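Side-chain contacts in aspartyl-tRNA synthetase 2 (Thermus thermophilus, PDB 1N9W), which activates L-aspartate with ATP and transfers it, with similar efficiency, to the acceptor ends of tRNA(Asp) and tRNA(Asn): residues 337-340 against 346-349; 229-234 against 267-272; 31-36 against 42-47. All coordinates share one frame; numbering follows the deposited sequence.

Contact 1 (337-340 against 346-349); sequences FDLL and ITSG
Leu339 meets two consecutive residues of the facing strand, Ile346 and Thr347, and this is where side chains of the two antiparallel strands pack tightly. The pair Leu339 CB and Thr347 CB stands 3.4 Å apart, closer than carbons usually approach, while the CD2 branch of Leu339 slants across Ile346 to reach its CD1 at 3.6 Å. The backbone records the extra residue: Leu339 N bonds to Thr347 O at 3.0 Å, yet Leu339 O accepts from Ile346 N, also at 3.0 Å. The first of these bonds comes from above the carbonyl plane, 45° out of it. Leucine and isoleucine suit this buried side, and the polar end of Thr347, OG1, is hydrogen-bonded to Glu234 of helix 227-248. Farther along the same face, Phe337 has CG between its backbone N and carbonyl carbon (chi1 65°), which brings the ring over Gly349, whose O sits 3.8 Å above the ring plane, toward the rim. Gly349 has no side chain, and its backbone lies against the ring.

The reverse face is polar and looser, with Ser348 partly exposed. Ser348 OG donates to Asp338 OD1 at 2.9 Å, meeting the oxygen on its syn side and 28° out of the carboxylate plane; Arg322 forms a salt bridge to the same oxygen. With an alanine at Asp338, Arg322 would probably lose this carboxylate partner and the Ser348 hydroxyl would be freer to turn. Ser348 is predicted to bind L-aspartate, so Asp338 may help to orient the Ser348 hydroxyl. The doubled pairing opposite Leu339 is a classic beta bulge, set in a hairpin within the mainly antiparallel catalytic sheet of a class II aminoacyl-tRNA synthetase.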
ATOM      1  N   PHE B 337     -23.254 -10.070   0.540  1.00 53.56           N
ATOM      2  CA  PHE B 337     -22.748 -11.082   1.462  1.00 51.15           C
ATOM      3  C   PHE B 337     -21.806 -10.476   2.505  1.00 49.53           C
ATOM      4  O   PHE B 337     -21.208  -9.423   2.284  1.00 48.32           O
ATOM      5  CB  PHE B 337     -22.023 -12.196   0.685  1.00 52.16           C
ATOM      6  CG  PHE B 337     -20.773 -11.739  -0.031  1.00 52.32           C
ATOM      7  CD1 PHE B 337     -19.582 -11.541   0.665  1.00 52.13           C
ATOM      8  CD2 PHE B 337     -20.796 -11.478  -1.398  1.00 52.89           C
ATOM      9  CE1 PHE B 337     -18.433 -11.090   0.011  1.00 51.92           C
ATOM     10  CE2 PHE B 337     -19.652 -11.026  -2.061  1.00 53.34           C
ATOM     11  CZ  PHE B 337     -18.472 -10.831  -1.352  1.00 52.69           C
ATOM     12  N   ASP B 338     -21.693 -11.153   3.643  1.00 46.65           N
ATOM     13  CA  ASP B 338     -20.830 -10.733   4.735  1.00 43.47           C
ATOM     14  C   ASP B 338     -20.009 -11.937   5.126  1.00 42.78           C
ATOM     15  O   ASP B 338     -20.528 -13.050   5.160  1.00 42.37           O
ATOM     16  CB  ASP B 338     -21.661 -10.282   5.935  1.00 43.26           C
ATOM     17  CG  ASP B 338     -21.951  -8.805   5.919  1.00 43.74           C
ATOM     18  OD1 ASP B 338     -21.858  -8.191   4.838  1.00 44.32           O
ATOM     19  OD2 ASP B 338     -22.278  -8.252   6.994  1.00 45.09           O
ATOM     20  N   LEU B 339     -18.727 -11.729   5.410  1.00 41.50           N
ATOM     21  CA  LEU B 339     -17.880 -12.846   5.809  1.00 40.51           C
ATOM     22  C   LEU B 339     -17.666 -12.799   7.314  1.00 40.15           C
ATOM     23  O   LEU B 339     -17.274 -11.769   7.863  1.00 40.69           O
ATOM     24  CB  LEU B 339     -16.529 -12.791   5.093  1.00 39.29           C
ATOM     25  CG  LEU B 339     -15.489 -13.809   5.571  1.00 39.27           C
ATOM     26  CD1 LEU B 339     -16.030 -15.225   5.403  1.00 38.93           C
ATOM     27  CD2 LEU B 339     -14.198 -13.630   4.790  1.00 37.69           C
ATOM     28  N   LEU B 340     -17.947 -13.909   7.982  1.00 38.40           N
ATOM     29  CA  LEU B 340     -17.755 -13.989   9.418  1.00 38.38           C
ATOM     30  C   LEU B 340     -16.528 -14.822   9.697  1.00 38.44           C
ATOM     31  O   LEU B 340     -16.427 -15.964   9.248  1.00 38.06           O
ATOM     32  CB  LEU B 340     -18.962 -14.634  10.097  1.00 39.70           C
ATOM     33  CG  LEU B 340     -20.262 -13.840  10.059  1.00 38.41           C
ATOM     34  CD1 LEU B 340     -21.330 -14.608  10.830  1.00 40.99           C
ATOM     35  CD2 LEU B 340     -20.043 -12.465  10.672  1.00 37.77           C
ATOM     36  N   ILE B 346     -15.585  -9.610   9.096  1.00 40.20           N
ATOM     37  CA  ILE B 346     -14.350  -9.049   8.559  1.00 39.29           C
ATOM     38  C   ILE B 346     -14.519  -8.642   7.104  1.00 40.62           C
ATOM     39  O   ILE B 346     -13.576  -8.166   6.476  1.00 41.57           O
ATOM     40  CB  ILE B 346     -13.189 -10.055   8.628  1.00 38.07           C
ATOM     41  CG1 ILE B 346     -13.450 -11.216   7.668  1.00 36.33           C
ATOM     42  CG2 ILE B 346     -13.011 -10.543  10.059  1.00 37.16           C
ATOM     43  CD1 ILE B 346     -12.253 -12.110   7.431  1.00 36.30           C
ATOM     44  N   THR B 347     -15.717  -8.836   6.563  1.00 40.66           N
ATOM     45  CA  THR B 347     -15.971  -8.486   5.175  1.00 41.56           C
ATOM     46  C   THR B 347     -17.428  -8.180   4.905  1.00 42.44           C
ATOM     47  O   THR B 347     -18.328  -8.780   5.490  1.00 42.85           O
ATOM     48  CB  THR B 347     -15.545  -9.621   4.222  1.00 41.12           C
ATOM     49  OG1 THR B 347     -14.148  -9.888   4.393  1.00 41.30           O
ATOM     50  CG2 THR B 347     -15.808  -9.228   2.768  1.00 38.90           C
ATOM     51  N   SER B 348     -17.651  -7.236   4.003  1.00 43.76           N
ATOM     52  CA  SER B 348     -18.999  -6.858   3.629  1.00 44.59           C
ATOM     53  C   SER B 348     -18.979  -6.344   2.199  1.00 45.00           C
ATOM     54  O   SER B 348     -18.281  -5.377   1.890  1.00 45.80           O
ATOM     55  CB  SER B 348     -19.526  -5.775   4.566  1.00 45.19           C
ATOM     56  OG  SER B 348     -20.875  -5.482   4.262  1.00 47.35           O
ATOM     57  N   GLY B 349     -19.734  -7.002   1.328  1.00 44.40           N
ATOM     58  CA  GLY B 349     -19.781  -6.585  -0.057  1.00 43.63           C
ATOM     59  C   GLY B 349     -20.851  -7.292  -0.859  1.00 44.31           C
ATOM     60  O   GLY B 349     -21.755  -7.916  -0.301  1.00 45.48           O
TER

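Contact 2 (229-234 against 267-272); sequences DLMRLE and IPRLTH
Met231, on a helix, and Arg269, on a short strand, run alongside one another with their ends pointing opposite ways, and their side chains make most of this small contact. Along 267-272, Ile267 does not touch the helix segment, but its carbonyl O receives a weak bond from Arg269 NH1 (2.7 Å, N-H...O angle 127°). Pro268 continues the approach to the strand through a backbone bond to Phe313. Arg269 then reaches across, bending at chi2 (-81°) to bring NE within 3.6 Å of Met231 SD. Methionine suits this place because its flexible thioether can follow the arginine stem. Near the guanidinium plane, at its edge, Arg232 CG lies 4.3 Å from Arg269 NH2. The head of Arg232 instead makes a salt bridge through NH2 to Asp229 OD1 (3.1 Å), while Glu228 and Glu235 form salt bridges with Arg269, so each positive charge has its own acidic partner. Leu270 carries the strand onward, its backbone bonded to Thr315. The segment thus lies at the margin of the catalytic sheet, beside strand 311-315, with helix 227-248 resting across Phe313 and Phe337 through Met231.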
ATOM      1  N   ASP B 229     -18.882 -14.627  -7.858  1.00 44.67           N
ATOM      2  CA  ASP B 229     -17.518 -14.428  -8.349  1.00 44.52           C
ATOM      3  C   ASP B 229     -16.690 -13.753  -7.260  1.00 43.20           C
ATOM      4  O   ASP B 229     -15.512 -14.067  -7.081  1.00 42.10           O
ATOM      5  CB  ASP B 229     -17.498 -13.555  -9.606  1.00 43.87           C
ATOM      6  CG  ASP B 229     -17.939 -14.304 -10.838  1.00 44.60           C
ATOM      7  OD1 ASP B 229     -17.817 -15.548 -10.862  1.00 46.76           O
ATOM      8  OD2 ASP B 229     -18.392 -13.651 -11.799  1.00 44.79           O
ATOM      9  N   LEU B 230     -17.324 -12.833  -6.537  1.00 40.81           N
ATOM     10  CA  LEU B 230     -16.671 -12.099  -5.462  1.00 40.13           C
ATOM     11  C   LEU B 230     -16.275 -13.025  -4.311  1.00 40.23           C
ATOM     12  O   LEU B 230     -15.150 -12.949  -3.802  1.00 38.12           O
ATOM     13  CB  LEU B 230     -17.597 -10.996  -4.947  1.00 39.52           C
ATOM     14  CG  LEU B 230     -18.268 -10.132  -6.012  1.00 39.40           C
ATOM     15  CD1 LEU B 230     -19.144  -9.077  -5.346  1.00 39.41           C
ATOM     16  CD2 LEU B 230     -17.209  -9.473  -6.877  1.00 40.27           C
ATOM     17  N   MET B 231     -17.200 -13.897  -3.905  1.00 40.50           N
ATOM     18  CA  MET B 231     -16.939 -14.832  -2.807  1.00 40.36           C
ATOM     19  C   MET B 231     -15.801 -15.796  -3.147  1.00 38.69           C
ATOM     20  O   MET B 231     -14.906 -16.018  -2.329  1.00 38.60           O
ATOM     21  CB  MET B 231     -18.224 -15.602  -2.432  1.00 39.33           C
ATOM     22  CG  MET B 231     -19.108 -14.857  -1.412  1.00 39.57           C
ATOM     23  SD  MET B 231     -20.712 -15.635  -0.960  1.00 36.15           S
ATOM     24  CE  MET B 231     -21.826 -14.767  -2.091  1.00 34.31           C
ATOM     25  N   ARG B 232     -15.824 -16.355  -4.352  1.00 37.54           N
ATOM     26  CA  ARG B 232     -14.764 -17.264  -4.767  1.00 37.83           C
ATOM     27  C   ARG B 232     -13.425 -16.516  -4.824  1.00 36.83           C
ATOM     28  O   ARG B 232     -12.381 -17.077  -4.493  1.00 35.76           O
ATOM     29  CB  ARG B 232     -15.093 -17.877  -6.132  1.00 41.89           C
ATOM     30  CG  ARG B 232     -16.055 -19.065  -6.056  1.00 46.37           C
ATOM     31  CD  ARG B 232     -17.064 -19.044  -7.193  1.00 50.87           C
ATOM     32  NE  ARG B 232     -16.423 -18.818  -8.487  1.00 54.12           N
ATOM     33  CZ  ARG B 232     -17.078 -18.461  -9.587  1.00 56.26           C
ATOM     34  NH1 ARG B 232     -18.397 -18.291  -9.546  1.00 56.09           N
ATOM     35  NH2 ARG B 232     -16.416 -18.265 -10.721  1.00 56.54           N
ATOM     36  N   LEU B 233     -13.463 -15.252  -5.233  1.00 36.06           N
ATOM     37  CA  LEU B 233     -12.256 -14.446  -5.310  1.00 36.53           C
ATOM     38  C   LEU B 233     -11.687 -14.206  -3.912  1.00 35.93           C
ATOM     39  O   LEU B 233     -10.503 -14.420  -3.669  1.00 33.77           O
ATOM     40  CB  LEU B 233     -12.544 -13.094  -5.967  1.00 37.16           C
ATOM     41  CG  LEU B 233     -11.418 -12.042  -5.822  1.00 39.64           C
ATOM     42  CD1 LEU B 233     -10.253 -12.425  -6.709  1.00 38.40           C
ATOM     43  CD2 LEU B 233     -11.938 -10.660  -6.204  1.00 41.09           C
ATOM     44  N   GLU B 234     -12.542 -13.761  -2.997  1.00 35.35           N
ATOM     45  CA  GLU B 234     -12.110 -13.492  -1.638  1.00 36.35           C
ATOM     46  C   GLU B 234     -11.493 -14.705  -0.952  1.00 35.99           C
ATOM     47  O   GLU B 234     -10.556 -14.569  -0.156  1.00 35.79           O
ATOM     48  CB  GLU B 234     -13.263 -12.947  -0.802  1.00 36.11           C
ATOM     49  CG  GLU B 234     -12.928 -12.878   0.666  1.00 38.77           C
ATOM     50  CD  GLU B 234     -13.819 -11.924   1.444  1.00 39.83           C
ATOM     51  OE1 GLU B 234     -15.010 -11.785   1.089  1.00 39.66           O
ATOM     52  OE2 GLU B 234     -13.315 -11.332   2.420  1.00 37.51           O
ATOM     53  N   ILE B 267     -15.907 -22.242   1.698  1.00 56.68           N
ATOM     54  CA  ILE B 267     -16.486 -21.724   2.929  1.00 56.29           C
ATOM     55  C   ILE B 267     -17.997 -21.882   2.926  1.00 57.51           C
ATOM     56  O   ILE B 267     -18.660 -21.596   1.927  1.00 56.79           O
ATOM     57  CB  ILE B 267     -16.158 -20.239   3.108  1.00 55.92           C
ATOM     58  CG1 ILE B 267     -14.641 -20.058   3.207  1.00 55.85           C
ATOM     59  CG2 ILE B 267     -16.862 -19.697   4.340  1.00 54.63           C
ATOM     60  CD1 ILE B 267     -14.210 -18.616   3.280  1.00 54.57           C
ATOM     61  N   PRO B 268     -18.562 -22.342   4.052  1.00 58.33           N
ATOM     62  CA  PRO B 268     -20.006 -22.550   4.225  1.00 59.58           C
ATOM     63  C   PRO B 268     -20.853 -21.312   3.925  1.00 59.88           C
ATOM     64  O   PRO B 268     -20.643 -20.249   4.510  1.00 59.29           O
ATOM     65  CB  PRO B 268     -20.112 -22.979   5.686  1.00 59.78           C
ATOM     66  CG  PRO B 268     -18.838 -23.736   5.891  1.00 59.73           C
ATOM     67  CD  PRO B 268     -17.822 -22.845   5.222  1.00 58.54           C
ATOM     68  N   ARG B 269     -21.809 -21.461   3.013  1.00 60.85           N
ATOM     69  CA  ARG B 269     -22.700 -20.367   2.633  1.00 62.07           C
ATOM     70  C   ARG B 269     -23.989 -20.500   3.450  1.00 62.96           C
ATOM     71  O   ARG B 269     -24.444 -21.611   3.721  1.00 63.09           O
ATOM     72  CB  ARG B 269     -23.036 -20.447   1.138  1.00 63.05           C
ATOM     73  CG  ARG B 269     -21.839 -20.544   0.178  1.00 63.71           C
ATOM     74  CD  ARG B 269     -21.186 -19.191  -0.099  1.00 64.06           C
ATOM     75  NE  ARG B 269     -20.382 -19.182  -1.326  1.00 64.21           N
ATOM     76  CZ  ARG B 269     -19.175 -19.734  -1.457  1.00 64.06           C
ATOM     77  NH1 ARG B 269     -18.600 -20.354  -0.436  1.00 62.70           N
ATOM     78  NH2 ARG B 269     -18.533 -19.657  -2.617  1.00 65.04           N
ATOM     79  N   LEU B 270     -24.583 -19.380   3.842  1.00 63.24           N
ATOM     80  CA  LEU B 270     -25.805 -19.435   4.628  1.00 63.69           C
ATOM     81  C   LEU B 270     -26.637 -18.175   4.458  1.00 64.25           C
ATOM     82  O   LEU B 270     -26.199 -17.074   4.797  1.00 64.52           O
ATOM     83  CB  LEU B 270     -25.466 -19.634   6.105  1.00 64.44           C
ATOM     84  CG  LEU B 270     -26.598 -20.135   7.006  1.00 64.31           C
ATOM     85  CD1 LEU B 270     -27.048 -21.506   6.530  1.00 64.34           C
ATOM     86  CD2 LEU B 270     -26.116 -20.212   8.444  1.00 64.30           C
ATOM     87  N   THR B 271     -27.846 -18.347   3.938  1.00 64.33           N
ATOM     88  CA  THR B 271     -28.749 -17.228   3.709  1.00 64.75           C
ATOM     89  C   THR B 271     -29.091 -16.492   4.998  1.00 65.20           C
ATOM     90  O   THR B 271     -29.257 -17.103   6.053  1.00 65.11           O
ATOM     91  CB  THR B 271     -30.058 -17.709   3.071  1.00 64.85           C
ATOM     92  OG1 THR B 271     -29.762 -18.453   1.886  1.00 63.26           O
ATOM     93  CG2 THR B 271     -30.936 -16.520   2.712  1.00 65.46           C
ATOM     94  N   HIS B 272     -29.199 -15.171   4.901  1.00 66.52           N
ATOM     95  CA  HIS B 272     -29.536 -14.341   6.048  1.00 68.11           C
ATOM     96  C   HIS B 272     -30.880 -14.773   6.622  1.00 69.84           C
ATOM     97  O   HIS B 272     -31.210 -14.458   7.763  1.00 69.87           O
ATOM     98  CB  HIS B 272     -29.576 -12.867   5.628  1.00 68.20           C
ATOM     99  CG  HIS B 272     -30.173 -11.953   6.652  1.00 69.11           C
ATOM    100  ND1 HIS B 272     -31.531 -11.749   6.765  1.00 69.69           N
ATOM    101  CD2 HIS B 272     -29.597 -11.181   7.604  1.00 69.76           C
ATOM    102  CE1 HIS B 272     -31.766 -10.890   7.741  1.00 69.94           C
ATOM    103  NE2 HIS B 272     -30.609 -10.530   8.266  1.00 70.21           N
TER

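Contact 3 (31-36 against 42-47); sequences IQFLLL and VVQVVT
Leu34 and Val45 face each other as a hydrogen-bonded pair at the middle of this antiparallel hairpin: Leu34 N reaches Val45 O at 2.8 Å, and Val45 N returns to Leu34 O at 2.7 Å. The same double exchange recurs at Gln32 with Thr47 and at Leu36 with Val43, so six inward-turned backbone donors and six bonds join the strands. They are not equivalent, since Gln32 N comes to Thr47 O from above the carbonyl plane, 47° out of it, whereas Thr47 N lies in the carbonyl plane of Gln32. The amide of Gln32 is also satisfied, its NE2 by Asp27 and its OE1 by Leu50 N, which lets a polar side chain be buried next to the methyl Thr47 CG2. Set between its own backbone N and carbonyl carbon, that methyl is turned toward Gln32 and also meets Leu34 CD1 at 4.0 Å; Leu36 CB rests against Val45 CG2 at 4.1 Å, a run of aliphatic groups suited to an interior face.

Phe33, Leu35, Gln44 and Val46 share the other face. Phe33 CE1 packs on Val46 CG2 at 3.9 Å, the two side chains lying side by side, and the Gln44 side chain runs past the Phe33 ring, the amide and ring planes 55° apart. Gln44 interacts with tRNA, and Glu76 and Asn68, also sites of interaction with tRNA, are close by.

Backbone groups turned away from the hairpin are used as well: Phe33 and Leu35 bond to strand 15-28, Gln44 and Val46 to Val77. The hairpin is therefore flanked by antiparallel strand 15-28 and parallel strand 75-79 in the OB-fold, with Val61 of strand 58-67 touching Leu36 and Val45.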
ATOM      1  N   ILE B  31      30.996 -10.068  35.578  1.00 35.17           N
ATOM      2  CA  ILE B  31      30.237 -10.573  34.449  1.00 35.04           C
ATOM      3  C   ILE B  31      28.905  -9.822  34.446  1.00 32.05           C
ATOM      4  O   ILE B  31      28.322  -9.556  35.502  1.00 30.59           O
ATOM      5  CB  ILE B  31      29.968 -12.095  34.540  1.00 38.37           C
ATOM      6  CG1 ILE B  31      29.117 -12.403  35.766  1.00 43.46           C
ATOM      7  CG2 ILE B  31      31.281 -12.863  34.612  1.00 40.26           C
ATOM      8  CD1 ILE B  31      28.309 -13.680  35.624  1.00 47.72           C
ATOM      9  N   GLN B  32      28.441  -9.460  33.258  1.00 29.11           N
ATOM     10  CA  GLN B  32      27.188  -8.742  33.116  1.00 26.54           C
ATOM     11  C   GLN B  32      26.413  -9.387  31.986  1.00 25.82           C
ATOM     12  O   GLN B  32      26.962  -9.700  30.930  1.00 26.12           O
ATOM     13  CB  GLN B  32      27.462  -7.259  32.832  1.00 24.34           C
ATOM     14  CG  GLN B  32      28.211  -6.582  33.977  1.00 23.76           C
ATOM     15  CD  GLN B  32      28.858  -5.255  33.598  1.00 26.06           C
ATOM     16  OE1 GLN B  32      29.525  -5.140  32.567  1.00 24.25           O
ATOM     17  NE2 GLN B  32      28.689  -4.252  34.453  1.00 25.04           N
ATOM     18  N   PHE B  33      25.133  -9.614  32.228  1.00 25.90           N
ATOM     19  CA  PHE B  33      24.280 -10.236  31.243  1.00 27.43           C
ATOM     20  C   PHE B  33      23.358  -9.187  30.655  1.00 28.38           C
ATOM     21  O   PHE B  33      22.712  -8.429  31.382  1.00 29.34           O
ATOM     22  CB  PHE B  33      23.464 -11.360  31.897  1.00 28.06           C
ATOM     23  CG  PHE B  33      24.278 -12.573  32.245  1.00 31.17           C
ATOM     24  CD1 PHE B  33      24.589 -13.518  31.270  1.00 31.42           C
ATOM     25  CD2 PHE B  33      24.748 -12.771  33.545  1.00 32.50           C
ATOM     26  CE1 PHE B  33      25.346 -14.643  31.575  1.00 33.05           C
ATOM     27  CE2 PHE B  33      25.509 -13.896  33.864  1.00 35.03           C
ATOM     28  CZ  PHE B  33      25.812 -14.840  32.873  1.00 34.07           C
ATOM     29  N   LEU B  34      23.321  -9.126  29.329  1.00 28.74           N
ATOM     30  CA  LEU B  34      22.469  -8.173  28.637  1.00 27.59           C
ATOM     31  C   LEU B  34      21.594  -8.957  27.695  1.00 27.07           C
ATOM     32  O   LEU B  34      21.956 -10.044  27.243  1.00 30.66           O
ATOM     33  CB  LEU B  34      23.306  -7.186  27.825  1.00 25.41           C
ATOM     34  CG  LEU B  34      24.411  -6.438  28.566  1.00 28.13           C
ATOM     35  CD1 LEU B  34      25.190  -5.613  27.563  1.00 26.86           C
ATOM     36  CD2 LEU B  34      23.816  -5.560  29.658  1.00 27.22           C
ATOM     37  N   LEU B  35      20.429  -8.417  27.413  1.00 25.21           N
ATOM     38  CA  LEU B  35      19.530  -9.053  26.482  1.00 25.34           C
ATOM     39  C   LEU B  35      19.381  -7.977  25.416  1.00 23.47           C
ATOM     40  O   LEU B  35      18.899  -6.887  25.714  1.00 23.05           O
ATOM     41  CB  LEU B  35      18.187  -9.332  27.146  1.00 27.05           C
ATOM     42  CG  LEU B  35      17.415 -10.409  26.413  1.00 32.34           C
ATOM     43  CD1 LEU B  35      18.012 -11.772  26.755  1.00 31.80           C
ATOM     44  CD2 LEU B  35      15.939 -10.349  26.797  1.00 33.50           C
ATOM     45  N   LEU B  36      19.837  -8.255  24.198  1.00 20.90           N
ATOM     46  CA  LEU B  36      19.751  -7.283  23.112  1.00 19.96           C
ATOM     47  C   LEU B  36      18.668  -7.713  22.156  1.00 19.16           C
ATOM     48  O   LEU B  36      18.597  -8.888  21.797  1.00 21.10           O
ATOM     49  CB  LEU B  36      21.086  -7.194  22.349  1.00 17.80           C
ATOM     50  CG  LEU B  36      21.182  -6.201  21.178  1.00 18.63           C
ATOM     51  CD1 LEU B  36      22.642  -5.745  20.979  1.00 18.17           C
ATOM     52  CD2 LEU B  36      20.634  -6.827  19.896  1.00 19.31           C
ATOM     53  N   VAL B  42      15.537 -11.517  20.237  1.00 20.94           N
ATOM     54  CA  VAL B  42      16.410 -11.160  21.350  1.00 22.19           C
ATOM     55  C   VAL B  42      17.562 -12.145  21.513  1.00 20.57           C
ATOM     56  O   VAL B  42      17.423 -13.343  21.261  1.00 21.44           O
ATOM     57  CB  VAL B  42      15.648 -11.087  22.713  1.00 23.35           C
ATOM     58  CG1 VAL B  42      14.498 -10.083  22.625  1.00 22.37           C
ATOM     59  CG2 VAL B  42      15.122 -12.467  23.103  1.00 26.08           C
ATOM     60  N   VAL B  43      18.703 -11.621  21.929  1.00 17.65           N
ATOM     61  CA  VAL B  43      19.872 -12.446  22.151  1.00 17.46           C
ATOM     62  C   VAL B  43      20.601 -12.017  23.426  1.00 17.69           C
ATOM     63  O   VAL B  43      20.675 -10.823  23.752  1.00 18.49           O
ATOM     64  CB  VAL B  43      20.854 -12.384  20.950  1.00 17.88           C
ATOM     65  CG1 VAL B  43      21.446 -10.972  20.803  1.00 17.46           C
ATOM     66  CG2 VAL B  43      21.954 -13.411  21.136  1.00 18.24           C
ATOM     67  N   GLN B  44      21.122 -13.002  24.154  1.00 16.54           N
ATOM     68  CA  GLN B  44      21.862 -12.747  25.377  1.00 15.90           C
ATOM     69  C   GLN B  44      23.265 -12.313  24.975  1.00 17.55           C
ATOM     70  O   GLN B  44      23.878 -12.886  24.067  1.00 16.37           O
ATOM     71  CB  GLN B  44      21.942 -14.018  26.255  1.00 18.53           C
ATOM     72  CG  GLN B  44      22.651 -13.799  27.613  1.00 17.51           C
ATOM     73  CD  GLN B  44      22.572 -14.996  28.567  1.00 24.82           C
ATOM     74  OE1 GLN B  44      23.406 -15.917  28.525  1.00 22.07           O
ATOM     75  NE2 GLN B  44      21.561 -14.983  29.439  1.00 23.03           N
ATOM     76  N   VAL B  45      23.762 -11.274  25.628  1.00 17.60           N
ATOM     77  CA  VAL B  45      25.096 -10.769  25.344  1.00 18.88           C
ATOM     78  C   VAL B  45      25.797 -10.832  26.680  1.00 20.26           C
ATOM     79  O   VAL B  45      25.226 -10.455  27.704  1.00 20.38           O
ATOM     80  CB  VAL B  45      25.055  -9.311  24.814  1.00 19.42           C
ATOM     81  CG1 VAL B  45      26.453  -8.722  24.764  1.00 18.95           C
ATOM     82  CG2 VAL B  45      24.449  -9.292  23.419  1.00 19.27           C
ATOM     83  N   VAL B  46      27.020 -11.348  26.680  1.00 19.84           N
ATOM     84  CA  VAL B  46      27.777 -11.451  27.909  1.00 20.10           C
ATOM     85  C   VAL B  46      28.977 -10.524  27.867  1.00 20.10           C
ATOM     86  O   VAL B  46      29.785 -10.559  26.937  1.00 18.79           O
ATOM     87  CB  VAL B  46      28.265 -12.915  28.167  1.00 21.49           C
ATOM     88  CG1 VAL B  46      28.993 -12.988  29.503  1.00 19.15           C
ATOM     89  CG2 VAL B  46      27.083 -13.875  28.170  1.00 21.89           C
ATOM     90  N   THR B  47      29.079  -9.676  28.879  1.00 20.93           N
ATOM     91  CA  THR B  47      30.181  -8.750  28.980  1.00 20.33           C
ATOM     92  C   THR B  47      30.554  -8.664  30.468  1.00 22.36           C
ATOM     93  O   THR B  47      30.229  -9.578  31.232  1.00 20.80           O
ATOM     94  CB  THR B  47      29.764  -7.361  28.386  1.00 22.39           C
ATOM     95  OG1 THR B  47      30.907  -6.492  28.339  1.00 22.98           O
ATOM     96  CG2 THR B  47      28.661  -6.715  29.208  1.00 18.30           C
TER

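Overall arrangement
From the N terminus, contact 3 comes first, closing a short hairpin turn within the OB-fold nucleic acid binding domain. Much later, contact 2 closes a longer excursion of 32 residues, largely helical, bringing the start of helix 227-248 to strand 269-271, outermost in this chain's sheet. Contact 1 follows as another tight hairpin. The three are in series, neither nested nor crossed. Contacts 1 and 2 have centres about 9 Å apart and touch: Met231 CE packs 3.5 Å from Phe337 CD2, so the helix covers the hairpin's apolar face and both join one catalytic sheet. Contact 3 belongs to the OB-fold, anticodon-binding domain, its centre about 48 Å from that of contact 1.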